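Local coordinates for protein isocitrate dehydrogenase [NAD] subunit 2 (Saccharomyces cerevisiae, PDB 3BLX) that catalyses the NAD-dependent oxidative decarboxylation of isocitrate to 2-oxoglutarate in the mitochondrial citric acid cycle, and also binds the 5'-untranslated leaders of mitochondrial mRNAs, at residues 160-165 with 197-202; 181-186 with 236-241; 187-192 with 220-225; 226-231 with 252-257. All coordinates share one frame; numbering follows the deposited sequence.

Interaction 1: 160-165 with 197-202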
loop_
_atom_site.group_PDB
_atom_site.type_symbol
_atom_site.label_atom_id
_atom_site.label_comp_id
_atom_site.label_asym_id
_atom_site.label_seq_id
_atom_site.Cartn_x
_atom_site.Cartn_y
_atom_site.Cartn_z
ATOM N N ILE B 160 -29.377 -0.505 27.996
ATOM C CA ILE B 160 -30.251 0.173 28.961
ATOM C C ILE B 160 -31.238 -0.834 29.583
ATOM O O ILE B 160 -31.809 -1.647 28.876
ATOM C CB ILE B 160 -30.970 1.409 28.335
ATOM C CG1 ILE B 160 -31.396 2.391 29.406
ATOM C CG2 ILE B 160 -32.193 1.014 27.572
ATOM C CD1 ILE B 160 -32.345 3.448 28.882
ATOM N N THR B 161 -31.416 -0.807 30.899
ATOM C CA THR B 161 -32.308 -1.773 31.562
ATOM C C THR B 161 -33.424 -1.095 32.331
ATOM O O THR B 161 -33.246 0.011 32.827
ATOM C CB THR B 161 -31.578 -2.723 32.556
ATOM O OG1 THR B 161 -31.071 -1.979 33.674
ATOM C CG2 THR B 161 -30.450 -3.497 31.883
ATOM N N ARG B 162 -34.563 -1.780 32.422
ATOM C CA ARG B 162 -35.704 -1.336 33.219
ATOM C C ARG B 162 -35.278 -1.110 34.674
ATOM O O ARG B 162 -35.559 -0.059 35.237
ATOM C CB ARG B 162 -36.861 -2.343 33.110
ATOM C CG ARG B 162 -37.736 -2.439 34.350
ATOM C CD ARG B 162 -39.059 -3.139 34.067
ATOM N NE ARG B 162 -40.091 -2.227 33.572
ATOM C CZ ARG B 162 -40.264 -1.924 32.286
ATOM N NH1 ARG B 162 -39.462 -2.456 31.368
ATOM N NH2 ARG B 162 -41.229 -1.087 31.915
ATOM N N ASP B 163 -34.559 -2.062 35.267
ATOM C CA ASP B 163 -34.140 -1.935 36.670
ATOM C C ASP B 163 -33.366 -0.646 36.952
ATOM O O ASP B 163 -33.711 0.106 37.852
ATOM C CB ASP B 163 -33.316 -3.146 37.114
ATOM C CG ASP B 163 -34.155 -4.410 37.296
ATOM O OD1 ASP B 163 -35.405 -4.322 37.231
ATOM O OD2 ASP B 163 -33.553 -5.493 37.511
ATOM N N ALA B 164 -32.317 -0.391 36.193
ATOM C CA ALA B 164 -31.466 0.751 36.477
ATOM C C ALA B 164 -32.219 2.045 36.265
ATOM O O ALA B 164 -31.930 3.044 36.922
ATOM C CB ALA B 164 -30.216 0.720 35.609
ATOM N N SER B 165 -33.167 2.020 35.331
ATOM C CA SER B 165 -33.990 3.182 35.017
ATOM C C SER B 165 -35.045 3.475 36.115
ATOM O O SER B 165 -35.250 4.621 36.489
ATOM C CB SER B 165 -34.675 2.988 33.656
ATOM O OG SER B 165 -33.745 3.105 32.607
ATOM N N ASP B 197 -35.414 4.626 24.413
ATOM C CA ASP B 197 -36.011 5.760 25.079
ATOM C C ASP B 197 -37.459 5.444 25.404
ATOM O O ASP B 197 -37.978 5.872 26.425
ATOM C CB ASP B 197 -35.879 7.025 24.226
ATOM C CG ASP B 197 -34.442 7.560 24.187
ATOM O OD1 ASP B 197 -33.964 8.086 25.219
ATOM O OD2 ASP B 197 -33.787 7.459 23.125
ATOM N N GLY B 198 -38.101 4.669 24.549
ATOM C CA GLY B 198 -39.424 4.171 24.850
ATOM C C GLY B 198 -39.477 3.419 26.173
ATOM O O GLY B 198 -40.491 3.464 26.853
ATOM N N LEU B 199 -38.402 2.719 26.543
ATOM C CA LEU B 199 -38.428 1.924 27.768
ATOM C C LEU B 199 -38.258 2.826 28.970
ATOM O O LEU B 199 -38.856 2.615 30.023
ATOM C CB LEU B 199 -37.351 0.826 27.738
ATOM C CG LEU B 199 -36.984 0.117 29.043
ATOM C CD1 LEU B 199 -36.358 -1.210 28.729
ATOM C CD2 LEU B 199 -36.025 0.943 29.893
ATOM N N PHE B 200 -37.430 3.845 28.801
ATOM C CA PHE B 200 -37.160 4.792 29.858
ATOM C C PHE B 200 -38.402 5.601 30.172
ATOM O O PHE B 200 -38.702 5.806 31.326
ATOM C CB PHE B 200 -36.027 5.708 29.442
ATOM C CG PHE B 200 -35.449 6.509 30.565
ATOM C CD1 PHE B 200 -34.586 5.925 31.478
ATOM C CD2 PHE B 200 -35.745 7.853 30.694
ATOM C CE1 PHE B 200 -34.028 6.666 32.520
ATOM C CE2 PHE B 200 -35.191 8.601 31.730
ATOM C CZ PHE B 200 -34.329 8.002 32.645
ATOM N N VAL B 201 -39.120 6.050 29.141
ATOM C CA VAL B 201 -40.362 6.802 29.316
ATOM C C VAL B 201 -41.469 5.941 29.934
ATOM O O VAL B 201 -42.189 6.404 30.795
ATOM C CB VAL B 201 -40.868 7.409 27.987
ATOM C CG1 VAL B 201 -42.306 7.909 28.135
ATOM C CG2 VAL B 201 -39.960 8.544 27.538
ATOM N N ASN B 202 -41.597 4.688 29.505
ATOM C CA ASN B 202 -42.606 3.791 30.061
ATOM C C ASN B 202 -42.387 3.551 31.536
ATOM O O ASN B 202 -43.327 3.488 32.296
ATOM C CB ASN B 202 -42.653 2.437 29.337
ATOM C CG ASN B 202 -43.316 2.522 27.978
ATOM O OD1 ASN B 202 -43.883 3.554 27.612
ATOM N ND2 ASN B 202 -43.238 1.433 27.215
#
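Arg162 and Leu199 bring their CA atoms within 6.9 Å of each other, and Ser165 and Phe200 theirs within 6.3 Å, where the first turn of helix 162-178 meets the N-terminal half of helix 195-208. No hydrogen bond joins the two segments. The first segment passes straight from strand to helix at Thr161, the N-cap residue, whose OG1 accepts from Ala164 N at an N-H...O angle of 163° and is also hydrogen-bonded to Glu139. Leu199 is the main wedge. Its CG stands anti to the backbone N (chi1 165°), which carries both methyls across to the helix start, CD2 lying 4.0 Å from Arg162 N while CD1 passes obliquely beside the Arg162 guanidinium. Strand 153-161 is half of the hairpin arm, with 140-148, that corresponds to the clasp of isocitrate dehydrogenases; Ile160 and Thr161 continue this sheet as an antiparallel ladder into a strand of the neighbouring subunit 1 chain. Phe200 fills the other part of the contact. Ser165 OG comes to its ring edge, in the ring plane, 3.2 Å from CD1, and Ile160 CD1 approaches obliquely at 4.2 Å from the same Phe200 CD1. The Ser165 hydroxyl is satisfied within its own helix turn, donating to Thr161 O at 3.1 Å. That carbonyl also takes Ser165 N, the two donors arriving from opposite faces of its plane.

Interaction 2: 181-186 with 236-241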
loop_
_atom_site.group_PDB
_atom_site.type_symbol
_atom_site.label_atom_id
_atom_site.label_comp_id
_atom_site.label_asym_id
_atom_site.label_seq_id
_atom_site.Cartn_x
_atom_site.Cartn_y
_atom_site.Cartn_z
ATOM N N ARG B 181 -40.620 20.697 44.321
ATOM C CA ARG B 181 -40.864 21.043 42.939
ATOM C C ARG B 181 -41.983 20.170 42.385
ATOM O O ARG B 181 -42.012 18.941 42.591
ATOM C CB ARG B 181 -39.584 20.913 42.112
ATOM C CG ARG B 181 -38.717 22.169 42.057
ATOM C CD ARG B 181 -37.254 21.798 41.868
ATOM N NE ARG B 181 -36.561 22.615 40.871
ATOM C CZ ARG B 181 -35.531 23.407 41.142
ATOM N NH1 ARG B 181 -35.080 23.491 42.382
ATOM N NH2 ARG B 181 -34.956 24.107 40.175
ATOM N N PRO B 182 -42.917 20.814 41.683
ATOM C CA PRO B 182 -44.119 20.184 41.133
ATOM C C PRO B 182 -43.801 19.168 40.017
ATOM O O PRO B 182 -44.314 18.046 40.099
ATOM C CB PRO B 182 -44.925 21.367 40.563
ATOM C CG PRO B 182 -44.172 22.600 40.898
ATOM C CD PRO B 182 -42.778 22.225 41.290
ATOM N N ARG B 183 -42.979 19.542 39.024
ATOM C CA ARG B 183 -42.783 18.729 37.807
ATOM C C ARG B 183 -41.494 17.941 37.785
ATOM O O ARG B 183 -40.446 18.466 38.127
ATOM C CB ARG B 183 -42.768 19.595 36.546
ATOM C CG ARG B 183 -43.715 20.741 36.545
ATOM C CD ARG B 183 -43.050 21.901 35.847
ATOM N NE ARG B 183 -42.972 21.739 34.400
ATOM C CZ ARG B 183 -42.230 22.504 33.604
ATOM N NH1 ARG B 183 -41.486 23.467 34.120
ATOM N NH2 ARG B 183 -42.228 22.305 32.294
ATOM N N VAL B 184 -41.569 16.679 37.365
ATOM C CA VAL B 184 -40.364 16.000 36.907
ATOM C C VAL B 184 -40.499 15.772 35.420
ATOM O O VAL B 184 -41.501 15.262 34.936
ATOM C CB VAL B 184 -40.029 14.706 37.665
ATOM C CG1 VAL B 184 -40.734 14.671 39.017
ATOM C CG2 VAL B 184 -40.357 13.513 36.838
ATOM N N ILE B 185 -39.500 16.246 34.701
ATOM C CA ILE B 185 -39.443 16.121 33.255
ATOM C C ILE B 185 -38.468 15.019 32.833
ATOM O O ILE B 185 -37.272 15.099 33.125
ATOM C CB ILE B 185 -38.980 17.438 32.647
ATOM C CG1 ILE B 185 -39.956 18.552 33.051
ATOM C CG2 ILE B 185 -38.828 17.298 31.158
ATOM C CD1 ILE B 185 -39.539 19.910 32.590
ATOM N N VAL B 186 -38.981 13.981 32.181
ATOM C CA VAL B 186 -38.116 12.992 31.567
ATOM C C VAL B 186 -37.703 13.515 30.197
ATOM O O VAL B 186 -38.558 13.848 29.378
ATOM C CB VAL B 186 -38.806 11.639 31.386
ATOM C CG1 VAL B 186 -37.979 10.802 30.477
ATOM C CG2 VAL B 186 -38.965 10.934 32.701
ATOM N N THR B 236 -37.119 26.171 36.544
ATOM C CA THR B 236 -36.782 26.237 37.964
ATOM C C THR B 236 -37.864 25.674 38.884
ATOM O O THR B 236 -37.696 25.639 40.086
ATOM C CB THR B 236 -36.409 27.651 38.401
ATOM O OG1 THR B 236 -37.597 28.392 38.568
ATOM C CG2 THR B 236 -35.544 28.332 37.337
ATOM N N ASP B 237 -38.961 25.207 38.307
ATOM C CA ASP B 237 -39.984 24.486 39.056
ATOM C C ASP B 237 -39.960 23.006 38.708
ATOM O O ASP B 237 -40.925 22.281 38.941
ATOM C CB ASP B 237 -41.369 25.040 38.722
ATOM C CG ASP B 237 -41.685 24.964 37.225
ATOM O OD1 ASP B 237 -40.830 25.361 36.401
ATOM O OD2 ASP B 237 -42.797 24.520 36.863
ATOM N N ALA B 238 -38.865 22.550 38.122
ATOM C CA ALA B 238 -38.808 21.175 37.657
ATOM C C ALA B 238 -37.507 20.497 37.976
ATOM O O ALA B 238 -36.465 21.127 38.168
ATOM C CB ALA B 238 -39.065 21.105 36.186
ATOM N N VAL B 239 -37.593 19.184 38.021
ATOM C CA VAL B 239 -36.437 18.319 38.105
ATOM C C VAL B 239 -36.369 17.426 36.852
ATOM O O VAL B 239 -37.286 16.649 36.576
ATOM C CB VAL B 239 -36.554 17.475 39.348
ATOM C CG1 VAL B 239 -35.801 16.176 39.208
ATOM C CG2 VAL B 239 -36.044 18.255 40.503
ATOM N N SER B 240 -35.303 17.562 36.077
ATOM C CA SER B 240 -35.119 16.716 34.894
ATOM C C SER B 240 -34.407 15.376 35.187
ATOM O O SER B 240 -33.416 15.346 35.916
ATOM C CB SER B 240 -34.342 17.492 33.850
ATOM O OG SER B 240 -34.952 18.735 33.597
ATOM N N VAL B 241 -34.926 14.269 34.657
ATOM C CA VAL B 241 -34.122 13.047 34.549
ATOM C C VAL B 241 -33.820 12.648 33.105
ATOM O O VAL B 241 -34.619 12.843 32.217
ATOM C CB VAL B 241 -34.796 11.847 35.163
ATOM C CG1 VAL B 241 -34.175 11.511 36.459
ATOM C CG2 VAL B 241 -36.276 12.071 35.230
#
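Val239 N donates to Arg183 O, Ile185 N to Val239 O and Val241 N to Ile185 O, an alternating parallel ladder that forms the tight part of this contact. The axes of strands 183-186 and 238-241 approach to 4.5 Å and diverge by 24°. Val186 CG2 meets its register partner Val241 CG2 at 3.9 Å on one face; on the other, Ile185 CD1 reaches across to Ala238 CB, the partner of Arg183, at 3.8 Å. At the strand starts, nearer solvent, the bonding is looser. Asp237 OD1 sits at the edge of the Arg183 guanidinium in a salt bridge whose hydrogen bond is weak, 3.0 Å from NH1, with the two planes 28° apart, while Ile185 CD1 lies over one guanidinium face and Glu217 pairs with NH2. Arg181 NE makes a weak bond to Ala238 O at 3.1 Å, and the Arg181 side chain crosses Val239 at about a right angle, CD beside CG2. With an alanine in place of Arg181, Ala238 O would probably lose this side-chain donor and Val239 CG2 the methylene beside it. The pair lies inside the mixed sheet of the isocitrate/isopropylmalate dehydrogenase fold, with strand 130-136 flanking 238-242, strand 215-220 flanking 183-188, and helix 162-178 packed on Val184, Val239 and Val241.

Interaction 3: 187-192 with 220-225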
loop_
_atom_site.group_PDB
_atom_site.type_symbol
_atom_site.label_atom_id
_atom_site.label_comp_id
_atom_site.label_asym_id
_atom_site.label_seq_id
_atom_site.Cartn_x
_atom_site.Cartn_y
_atom_site.Cartn_z
ATOM N N VAL B 187 -36.392 13.614 29.979
ATOM C CA VAL B 187 -35.805 14.016 28.695
ATOM C C VAL B 187 -35.327 12.786 27.911
ATOM O O VAL B 187 -34.659 11.911 28.461
ATOM C CB VAL B 187 -34.635 15.005 28.889
ATOM C CG1 VAL B 187 -33.909 15.254 27.594
ATOM C CG2 VAL B 187 -35.150 16.305 29.408
ATOM N N HIS B 188 -35.680 12.716 26.632
ATOM C CA HIS B 188 -35.391 11.545 25.832
ATOM C C HIS B 188 -35.284 11.963 24.382
ATOM O O HIS B 188 -35.548 13.109 24.056
ATOM C CB HIS B 188 -36.513 10.535 25.992
ATOM C CG HIS B 188 -37.829 11.041 25.506
ATOM N ND1 HIS B 188 -38.382 10.638 24.311
ATOM C CD2 HIS B 188 -38.685 11.950 26.033
ATOM C CE1 HIS B 188 -39.532 11.264 24.129
ATOM N NE2 HIS B 188 -39.734 12.070 25.156
ATOM N N LYS B 189 -34.881 11.033 23.516
ATOM C CA LYS B 189 -34.793 11.263 22.065
ATOM C C LYS B 189 -35.947 10.502 21.364
ATOM O O LYS B 189 -36.576 9.642 21.977
ATOM C CB LYS B 189 -33.418 10.844 21.525
ATOM C CG LYS B 189 -32.767 11.832 20.564
ATOM C CD LYS B 189 -33.785 12.398 19.571
ATOM C CE LYS B 189 -33.160 12.724 18.213
ATOM N NZ LYS B 189 -32.140 13.807 18.254
ATOM N N SER B 190 -36.224 10.841 20.101
ATOM C CA SER B 190 -37.437 10.393 19.399
ATOM C C SER B 190 -37.940 9.022 19.843
ATOM O O SER B 190 -37.405 8.006 19.443
ATOM C CB SER B 190 -37.222 10.393 17.887
ATOM O OG SER B 190 -38.410 10.010 17.223
ATOM N N THR B 191 -38.996 9.018 20.648
ATOM C CA THR B 191 -39.506 7.819 21.322
ATOM C C THR B 191 -39.895 6.625 20.414
ATOM O O THR B 191 -39.833 5.463 20.854
ATOM C CB THR B 191 -40.697 8.187 22.261
ATOM O OG1 THR B 191 -41.341 7.000 22.742
ATOM C CG2 THR B 191 -41.714 9.069 21.523
ATOM N N ILE B 192 -40.285 6.892 19.164
ATOM C CA ILE B 192 -40.757 5.818 18.267
ATOM C C ILE B 192 -39.645 5.190 17.400
ATOM O O ILE B 192 -39.767 4.045 16.951
ATOM C CB ILE B 192 -41.948 6.278 17.368
ATOM C CG1 ILE B 192 -42.848 5.087 17.002
ATOM C CG2 ILE B 192 -41.452 7.050 16.129
ATOM C CD1 ILE B 192 -43.583 4.485 18.179
ATOM N N LEU B 220 -38.736 16.055 24.346
ATOM C CA LEU B 220 -37.678 15.671 23.410
ATOM C C LEU B 220 -36.451 16.445 23.795
ATOM O O LEU B 220 -36.552 17.625 24.082
ATOM C CB LEU B 220 -38.039 15.998 21.958
ATOM C CG LEU B 220 -38.928 15.036 21.168
ATOM C CD1 LEU B 220 -38.919 15.393 19.677
ATOM C CD2 LEU B 220 -38.502 13.586 21.390
ATOM N N ILE B 221 -35.298 15.792 23.805
ATOM C CA ILE B 221 -34.088 16.486 24.190
ATOM C C ILE B 221 -33.869 17.697 23.278
ATOM O O ILE B 221 -33.440 18.726 23.749
ATOM C CB ILE B 221 -32.878 15.566 24.194
ATOM C CG1 ILE B 221 -31.703 16.268 24.864
ATOM C CG2 ILE B 221 -32.551 15.155 22.786
ATOM C CD1 ILE B 221 -30.420 15.554 24.771
ATOM N N ASP B 222 -34.224 17.593 22.000
ATOM C CA ASP B 222 -34.172 18.747 21.086
ATOM C C ASP B 222 -34.913 19.956 21.664
ATOM O O ASP B 222 -34.398 21.065 21.652
ATOM C CB ASP B 222 -34.820 18.450 19.731
ATOM C CG ASP B 222 -34.282 17.205 19.057
ATOM O OD1 ASP B 222 -34.025 16.200 19.748
ATOM O OD2 ASP B 222 -34.152 17.228 17.812
ATOM N N ASN B 223 -36.138 19.745 22.139
ATOM C CA ASN B 223 -36.965 20.851 22.604
ATOM C C ASN B 223 -36.431 21.418 23.916
ATOM O O ASN B 223 -36.344 22.629 24.114
ATOM C CB ASN B 223 -38.430 20.423 22.752
ATOM C CG ASN B 223 -39.056 19.988 21.429
ATOM O OD1 ASN B 223 -38.700 20.482 20.352
ATOM N ND2 ASN B 223 -40.006 19.056 21.510
ATOM N N SER B 224 -36.060 20.527 24.813
ATOM C CA SER B 224 -35.498 20.937 26.075
ATOM C C SER B 224 -34.331 21.871 25.896
ATOM O O SER B 224 -34.270 22.875 26.587
ATOM C CB SER B 224 -35.041 19.734 26.880
ATOM O OG SER B 224 -36.125 18.867 27.143
ATOM N N VAL B 225 -33.389 21.569 25.000
ATOM C CA VAL B 225 -32.265 22.484 24.903
ATOM C C VAL B 225 -32.669 23.800 24.277
ATOM O O VAL B 225 -32.135 24.834 24.654
ATOM C CB VAL B 225 -30.909 21.895 24.345
ATOM C CG1 VAL B 225 -30.868 20.371 24.421
ATOM C CG2 VAL B 225 -30.572 22.418 22.977
#
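Ile221 N donates to His188 O at 2.7 Å, the backbone hydrogen bond that fastens the start of helix 221-230 to the end of strand 183-188, next to a parallel bridge between His188 and Leu220, the N-cap residue. The second polar link is a weak salt bridge: the bent Lys189 chain carries NZ to within 3.4 Å of Asp222 OD1. By similarity Lys189 is critical for catalysis and Asp222 binds magnesium and substrate, so the pair probably belongs to the active site, where Thr241 of the subunit 1 chain bonds weakly to Asp222 OD2. Within its own segment the His188 ring, turned between the backbone N and carbonyl carbon (chi1 62°), has ND1 donating to Lys189 O from above its carbonyl plane. Apolar contacts fill the rest. The Val187 side chain crosses that of Ile221 at about a right angle, CG1 3.6 Å from CB, and Leu220 CD2 lies 3.7 Å from His188 CE1. Were His188 an alanine, Lys189 O would probably lose its ND1 donor and a gap would open beside Leu220 CD2. Helix 244-258 packs on Val187 and Ile221 through Leu250 and Tyr246, helix 195-208 touches His188 through Asp197 and Val201, and strand 238-242 bonds to Val187 through Val241.

Interaction 4: 226-231 with 252-257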
loop_
_atom_site.group_PDB
_atom_site.type_symbol
_atom_site.label_atom_id
_atom_site.label_comp_id
_atom_site.label_asym_id
_atom_site.label_seq_id
_atom_site.Cartn_x
_atom_site.Cartn_y
_atom_site.Cartn_z
ATOM N N LEU B 226 -33.646 23.781 23.373
ATOM C CA LEU B 226 -34.101 25.012 22.743
ATOM C C LEU B 226 -34.766 25.891 23.792
ATOM O O LEU B 226 -34.536 27.096 23.838
ATOM C CB LEU B 226 -35.094 24.707 21.642
ATOM C CG LEU B 226 -35.150 25.632 20.425
ATOM C CD1 LEU B 226 -36.589 25.844 20.111
ATOM C CD2 LEU B 226 -34.456 26.972 20.618
ATOM N N LYS B 227 -35.580 25.284 24.648
ATOM C CA LYS B 227 -36.295 26.043 25.650
ATOM C C LYS B 227 -35.344 26.558 26.721
ATOM O O LYS B 227 -35.268 27.763 26.965
ATOM C CB LYS B 227 -37.398 25.204 26.289
ATOM C CG LYS B 227 -38.548 24.843 25.348
ATOM C CD LYS B 227 -39.695 24.237 26.168
ATOM C CE LYS B 227 -40.884 23.858 25.286
ATOM N NZ LYS B 227 -42.042 23.345 26.081
ATOM N N VAL B 228 -34.606 25.644 27.343
ATOM C CA VAL B 228 -33.689 25.990 28.420
ATOM C C VAL B 228 -32.720 27.094 28.047
ATOM O O VAL B 228 -32.380 27.910 28.881
ATOM C CB VAL B 228 -32.863 24.784 28.880
ATOM C CG1 VAL B 228 -32.050 25.147 30.095
ATOM C CG2 VAL B 228 -33.773 23.652 29.265
ATOM N N VAL B 229 -32.250 27.128 26.806
ATOM C CA VAL B 229 -31.304 28.170 26.436
ATOM C C VAL B 229 -31.968 29.518 26.165
ATOM O O VAL B 229 -31.373 30.576 26.440
ATOM C CB VAL B 229 -30.412 27.765 25.255
ATOM C CG1 VAL B 229 -29.609 29.003 24.706
ATOM C CG2 VAL B 229 -29.494 26.597 25.676
ATOM N N THR B 230 -33.191 29.495 25.632
ATOM C CA THR B 230 -33.878 30.760 25.386
ATOM C C THR B 230 -34.336 31.329 26.723
ATOM O O THR B 230 -34.286 32.522 26.931
ATOM C CB THR B 230 -35.053 30.682 24.334
ATOM O OG1 THR B 230 -35.885 29.566 24.620
ATOM C CG2 THR B 230 -34.523 30.545 22.885
ATOM N N ASN B 231 -34.730 30.462 27.646
ATOM C CA ASN B 231 -35.261 30.926 28.910
ATOM C C ASN B 231 -35.127 29.945 30.090
ATOM O O ASN B 231 -36.057 29.214 30.440
ATOM C CB ASN B 231 -36.711 31.345 28.741
ATOM C CG ASN B 231 -37.348 31.708 30.057
ATOM O OD1 ASN B 231 -36.682 32.233 30.958
ATOM N ND2 ASN B 231 -38.633 31.403 30.196
ATOM N N ASP B 252 -23.511 19.685 31.495
ATOM C CA ASP B 252 -22.459 20.654 31.149
ATOM C C ASP B 252 -23.013 21.899 30.440
ATOM O O ASP B 252 -22.447 22.981 30.514
ATOM C CB ASP B 252 -21.358 19.995 30.299
ATOM C CG ASP B 252 -20.205 19.417 31.145
ATOM O OD1 ASP B 252 -20.455 18.792 32.208
ATOM O OD2 ASP B 252 -19.032 19.578 30.726
ATOM N N LEU B 253 -24.124 21.728 29.749
ATOM C CA LEU B 253 -24.843 22.838 29.156
ATOM C C LEU B 253 -25.549 23.671 30.241
ATOM O O LEU B 253 -25.591 24.882 30.170
ATOM C CB LEU B 253 -25.847 22.285 28.149
ATOM C CG LEU B 253 -26.727 23.208 27.341
ATOM C CD1 LEU B 253 -27.084 22.559 26.029
ATOM C CD2 LEU B 253 -27.955 23.502 28.118
ATOM N N ASN B 254 -26.093 23.010 31.247
ATOM C CA ASN B 254 -26.685 23.704 32.382
ATOM C C ASN B 254 -25.658 24.573 33.117
ATOM O O ASN B 254 -25.924 25.714 33.476
ATOM C CB ASN B 254 -27.377 22.708 33.340
ATOM C CG ASN B 254 -28.622 22.064 32.722
ATOM O OD1 ASN B 254 -29.099 22.493 31.660
ATOM N ND2 ASN B 254 -29.156 21.039 33.386
ATOM N N SER B 255 -24.474 24.029 33.327
ATOM C CA SER B 255 -23.422 24.764 34.005
ATOM C C SER B 255 -22.929 25.937 33.160
ATOM O O SER B 255 -22.437 26.936 33.686
ATOM C CB SER B 255 -22.270 23.826 34.397
ATOM O OG SER B 255 -22.690 22.937 35.423
ATOM N N GLY B 256 -23.062 25.817 31.846
ATOM C CA GLY B 256 -22.741 26.918 30.948
ATOM C C GLY B 256 -23.778 28.028 31.069
ATOM O O GLY B 256 -23.479 29.203 30.840
ATOM N N LEU B 257 -25.003 27.660 31.440
ATOM C CA LEU B 257 -26.049 28.643 31.590
ATOM C C LEU B 257 -25.863 29.385 32.908
ATOM O O LEU B 257 -25.960 30.601 32.970
ATOM C CB LEU B 257 -27.425 27.985 31.527
ATOM C CG LEU B 257 -27.807 27.507 30.127
ATOM C CD1 LEU B 257 -29.113 26.725 30.125
ATOM C CD2 LEU B 257 -27.849 28.674 29.171
#
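Leu257 lies across from Val228 and Val229, and these three residues carry most of a contact between two nearly parallel helices. Helices 221-230 and 244-258 are consecutive in the chain, joined through strand 238-242, and their short segments run 17° apart with axes 10.9 Å distant. In dimeric relatives of the isocitrate/isopropylmalate dehydrogenase family the equivalent pair meets its counterpart in a four-helix bundle at the subunit interface. The packing here is consistent with that, since Ala249 of the neighbouring subunit 1 chain lies on Val229 and Ile246 of the same chain on Leu253.

Leu257 serves both valines through its two methyl groups. Its CG is anti to the carbonyl carbon (chi1 -72°), and the fork it bears sends CD1 to Val228 and CD2 to Val229, 4.4 Å from CG2. Val229 uses this same CG2 to reach one turn back along the second helix, where it lies 4.2 Å from Leu253 CD2. Val228 points at the partner helix and crosses Leu257 obliquely. Its CG1 also passes the amide oxygen of Asn254, 4.3 Å from OD1, a plain van der Waals approach. On the sheet side, Leu131 of strand 130-136 touches Val228, Asn254 and Leu257. No hydrogen bond spans the two segments; Val228, Val229, Leu253 and Leu257 are buried. Asp252, which by similarity binds magnesium, takes no part in this packing and instead makes a salt bridge with Arg114. Besides meeting Val228 CG1, Leu257 CD1 comes to 3.7 Å from Val228 O.

Interactions 2 and 3 share strand 183-188, and a probable hydrogen bond from Val187 N to Val241 O ties them together; interactions 3 and 4 share helix 221-230 and touch where Val225 meets Leu253. Interaction 1 stands on the clasp side but packs on the same strand, Phe200 against Val186 and Asp197 against His188. It has no contact with interaction 4. Interactions 3 and 4 are the buried ones, whereas 1 and 2 are partly buried. Chemistry follows place: backbone bonds dominate the sheet interior of 2, with a salt bridge at its outer end; apolar side chains, with no hydrogen bond, join the helices of 4; apolar and ring-edge contacts form 1; and polar and charged groups appear in 3 beside the probable active site.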